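PDB 4R01: putative NADH-flavin reductase from Streptococcus pneumoniae TIGR4, which probably binds NAD(P)H in a Rossmann-type fold and may pass its reducing equivalents to a flavin. Local coordinates for residues A[146-151]-A[202-207]. Sequence-based numbering, arbitrary orientation.
Sequences WTFVSP and KERISL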
ATOM      1  N   TRP A 146       9.838  32.361   5.232  1.00 54.31           N
ATOM      2  CA  TRP A 146       9.984  31.001   5.736  1.00 52.85           C
ATOM      3  C   TRP A 146       9.966  29.959   4.626  1.00 52.75           C
ATOM      4  O   TRP A 146       9.415  30.186   3.552  1.00 54.30           O
ATOM      5  CB  TRP A 146       8.877  30.691   6.750  1.00 53.38           C
ATOM      6  CG  TRP A 146       7.486  30.776   6.185  1.00 52.11           C
ATOM      7  CD1 TRP A 146       6.677  31.875   6.161  1.00 53.72           C
ATOM      8  CD2 TRP A 146       6.741  29.716   5.570  1.00 49.39           C
ATOM      9  NE1 TRP A 146       5.476  31.566   5.567  1.00 51.90           N
ATOM     10  CE2 TRP A 146       5.490  30.250   5.197  1.00 49.15           C
ATOM     11  CE3 TRP A 146       7.011  28.374   5.297  1.00 49.19           C
ATOM     12  CZ2 TRP A 146       4.511  29.483   4.565  1.00 47.13           C
ATOM     13  CZ3 TRP A 146       6.035  27.614   4.668  1.00 47.64           C
ATOM     14  CH2 TRP A 146       4.802  28.172   4.311  1.00 44.54           C
ATOM     15  N   THR A 147      10.581  28.814   4.899  1.00 48.71           N
ATOM     16  CA  THR A 147      10.514  27.671   4.000  1.00 43.69           C
ATOM     17  C   THR A 147      10.508  26.377   4.805  1.00 43.18           C
ATOM     18  O   THR A 147      11.497  26.031   5.454  1.00 45.46           O
ATOM     19  CB  THR A 147      11.684  27.654   2.994  1.00 39.14           C
ATOM     20  OG1 THR A 147      11.631  28.829   2.177  1.00 40.59           O
ATOM     21  CG2 THR A 147      11.596  26.426   2.098  1.00 37.51           C
ATOM     22  N   PHE A 148       9.378  25.678   4.765  1.00 36.29           N
ATOM     23  CA  PHE A 148       9.217  24.402   5.448  1.00 34.45           C
ATOM     24  C   PHE A 148       9.756  23.279   4.570  1.00 36.16           C
ATOM     25  O   PHE A 148       9.300  23.097   3.441  1.00 38.92           O
ATOM     26  CB  PHE A 148       7.742  24.161   5.777  1.00 32.81           C
ATOM     27  CG  PHE A 148       7.515  23.219   6.926  1.00 30.32           C
ATOM     28  CD1 PHE A 148       7.666  23.655   8.235  1.00 30.14           C
ATOM     29  CD2 PHE A 148       7.133  21.906   6.700  1.00 29.47           C
ATOM     30  CE1 PHE A 148       7.451  22.799   9.297  1.00 30.03           C
ATOM     31  CE2 PHE A 148       6.914  21.042   7.760  1.00 29.99           C
ATOM     32  CZ  PHE A 148       7.072  21.492   9.061  1.00 32.71           C
ATOM     33  N   VAL A 149      10.727  22.529   5.077  1.00 31.65           N
ATOM     34  CA  VAL A 149      11.346  21.481   4.276  1.00 30.15           C
ATOM     35  C   VAL A 149      10.979  20.089   4.783  1.00 29.54           C
ATOM     36  O   VAL A 149      11.632  19.544   5.671  1.00 29.43           O
ATOM     37  CB  VAL A 149      12.874  21.626   4.247  1.00 25.79           C
ATOM     38  CG1 VAL A 149      13.481  20.631   3.275  1.00 25.55           C
ATOM     39  CG2 VAL A 149      13.256  23.045   3.867  1.00 30.27           C
ATOM     40  N   SER A 150       9.923  19.522   4.207  1.00 30.06           N
ATOM     41  CA  SER A 150       9.474  18.185   4.574  1.00 27.79           C
ATOM     42  C   SER A 150      10.421  17.115   4.048  1.00 27.19           C
ATOM     43  O   SER A 150      10.821  17.152   2.886  1.00 30.19           O
ATOM     44  CB  SER A 150       8.060  17.931   4.045  1.00 25.05           C
ATOM     45  OG  SER A 150       7.092  18.602   4.828  1.00 25.16           O
ATOM     46  N   PRO A 151      10.786  16.157   4.910  1.00 29.47           N
ATOM     47  CA  PRO A 151      11.580  15.008   4.477  1.00 29.81           C
ATOM     48  C   PRO A 151      10.669  13.939   3.894  1.00 30.49           C
ATOM     49  O   PRO A 151       9.460  14.162   3.790  1.00 26.91           O
ATOM     50  CB  PRO A 151      12.232  14.533   5.774  1.00 28.49           C
ATOM     51  CG  PRO A 151      11.198  14.837   6.813  1.00 27.69           C
ATOM     52  CD  PRO A 151      10.470  16.090   6.346  1.00 28.52           C
ATOM     53  N   LYS A 202       8.205  31.456   1.554  1.00 56.58           N
ATOM     54  CA  LYS A 202       6.867  31.377   2.145  1.00 54.48           C
ATOM     55  C   LYS A 202       6.061  30.207   1.583  1.00 52.84           C
ATOM     56  O   LYS A 202       4.874  30.341   1.291  1.00 54.29           O
ATOM     57  CB  LYS A 202       6.103  32.688   1.939  1.00 52.17           C
ATOM     58  CG  LYS A 202       6.816  33.919   2.472  1.00 50.90           C
ATOM     59  CD  LYS A 202       5.954  35.156   2.304  1.00 53.52           C
ATOM     60  CE  LYS A 202       6.728  36.422   2.603  1.00 52.57           C
ATOM     61  NZ  LYS A 202       5.867  37.622   2.438  1.00 56.16           N
ATOM     62  N   GLU A 203       6.714  29.059   1.437  1.00 51.35           N
ATOM     63  CA  GLU A 203       6.036  27.845   1.002  1.00 52.33           C
ATOM     64  C   GLU A 203       6.807  26.610   1.458  1.00 50.57           C
ATOM     65  O   GLU A 203       7.933  26.717   1.946  1.00 51.64           O
ATOM     66  CB  GLU A 203       5.857  27.837  -0.517  1.00 56.73           C
ATOM     67  CG  GLU A 203       7.121  28.128  -1.308  1.00 57.78           C
ATOM     68  CD  GLU A 203       6.918  27.974  -2.806  1.00 56.72           C
ATOM     69  OE1 GLU A 203       6.623  26.846  -3.255  1.00 55.73           O
ATOM     70  OE2 GLU A 203       7.045  28.982  -3.532  1.00 56.92           O
ATOM     71  N   ARG A 204       6.192  25.441   1.316  1.00 47.35           N
ATOM     72  CA  ARG A 204       6.845  24.202   1.711  1.00 42.89           C
ATOM     73  C   ARG A 204       7.331  23.382   0.526  1.00 41.64           C
ATOM     74  O   ARG A 204       6.599  23.172  -0.441  1.00 38.82           O
ATOM     75  CB  ARG A 204       5.919  23.326   2.554  1.00 41.66           C
ATOM     76  CG  ARG A 204       6.439  21.896   2.621  1.00 42.49           C
ATOM     77  CD  ARG A 204       5.542  20.964   3.371  1.00 42.97           C
ATOM     78  NE  ARG A 204       4.236  20.812   2.745  1.00 37.91           N
ATOM     79  CZ  ARG A 204       3.289  20.035   3.246  1.00 37.91           C
ATOM     80  NH1 ARG A 204       3.538  19.345   4.351  1.00 36.92           N
ATOM     81  NH2 ARG A 204       2.111  19.938   2.650  1.00 44.10           N
ATOM     82  N   ILE A 205       8.570  22.913   0.622  1.00 40.05           N
ATOM     83  CA  ILE A 205       9.099  21.948  -0.325  1.00 39.86           C
ATOM     84  C   ILE A 205       9.275  20.599   0.362  1.00 36.87           C
ATOM     85  O   ILE A 205       9.229  20.510   1.590  1.00 34.91           O
ATOM     86  CB  ILE A 205      10.442  22.407  -0.904  1.00 39.74           C
ATOM     87  CG1 ILE A 205      11.448  22.639   0.227  1.00 34.61           C
ATOM     88  CG2 ILE A 205      10.254  23.672  -1.724  1.00 40.39           C
ATOM     89  CD1 ILE A 205      12.804  23.102  -0.251  1.00 37.28           C
ATOM     90  N   SER A 206       9.475  19.550  -0.431  1.00 33.93           N
ATOM     91  CA  SER A 206       9.715  18.219   0.118  1.00 31.90           C
ATOM     92  C   SER A 206      10.877  17.541  -0.602  1.00 31.12           C
ATOM     93  O   SER A 206      11.136  17.813  -1.777  1.00 31.20           O
ATOM     94  CB  SER A 206       8.451  17.359   0.024  1.00 32.24           C
ATOM     95  OG  SER A 206       7.969  17.305  -1.306  1.00 32.58           O
ATOM     96  N   LEU A 207      11.574  16.660   0.110  1.00 30.21           N
ATOM     97  CA  LEU A 207      12.757  15.997  -0.431  1.00 30.20           C
ATOM     98  C   LEU A 207      12.651  14.479  -0.318  1.00 30.02           C
ATOM     99  O   LEU A 207      12.005  13.966   0.596  1.00 28.87           O
ATOM    100  CB  LEU A 207      14.015  16.493   0.286  1.00 25.23           C
ATOM    101  CG  LEU A 207      14.322  17.983   0.124  1.00 27.22           C
ATOM    102  CD1 LEU A 207      15.458  18.403   1.047  1.00 29.27           C
ATOM    103  CD2 LEU A 207      14.667  18.284  -1.322  1.00 29.41           C
TER
HETATM  104  O   HOH W   1       9.443  14.082   0.843  1.00 26.47           O
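Ile205 gives its N-H to Phe148 O (2.9 Å) and takes the N-H of Ser150 on its own O (Ser150 N to Ile205 O, 2.9 Å), joining strand 145-150 to strand 203-209 as parallel neighbours. Ser150 O then accepts from Leu207 N (2.9 Å), so the bonds step between alternate residues, as parallel strands do. Toward the start of the pair the bonding is looser: Phe148 N reaches Glu203 O only weakly, although Lys202 N still bonds to Trp146 O at 2.7 Å. Past the other end, a water links Leu207 O to Pro151 O, the latter weakly.

The Trp146 indole lies flat against the Lys202-Glu203 backbone. Its CG sits between the backbone N and carbonyl carbon (chi1 61°), which swings the ring over the Lys202-Glu203 backbone, and Lys202 CA makes a CH-pi contact 3.7 Å from the centroid of the Trp146 five-membered ring.

On the face carrying Phe148, Arg204 runs alongside the phenyl group, its CD at the ring edge, 3.8 Å from Phe148 CD2. Ser150 OG touches the same methylene but hydrogen-bonds to Gly100 O, while the guanidinium forms a salt bridge with Glu170 and bonds to Ser103 O.

On the face carrying Val149 and Ile205, methyl and methylene groups meet: Val149 CG1 meets Leu207 CD1 at 3.7 Å, and Val149 CG2 lies beside Ile205 CG1.

In this Rossmann-type sheet, strand 94-98 flanks 145-150, and antiparallel strand 165-168 flanks 203-209. Helix 125-138 covers Trp146 and Phe148 through Leu138, whereas helix 184-196 packs on Ile205 and Leu207 through Glu194 and Tyr187.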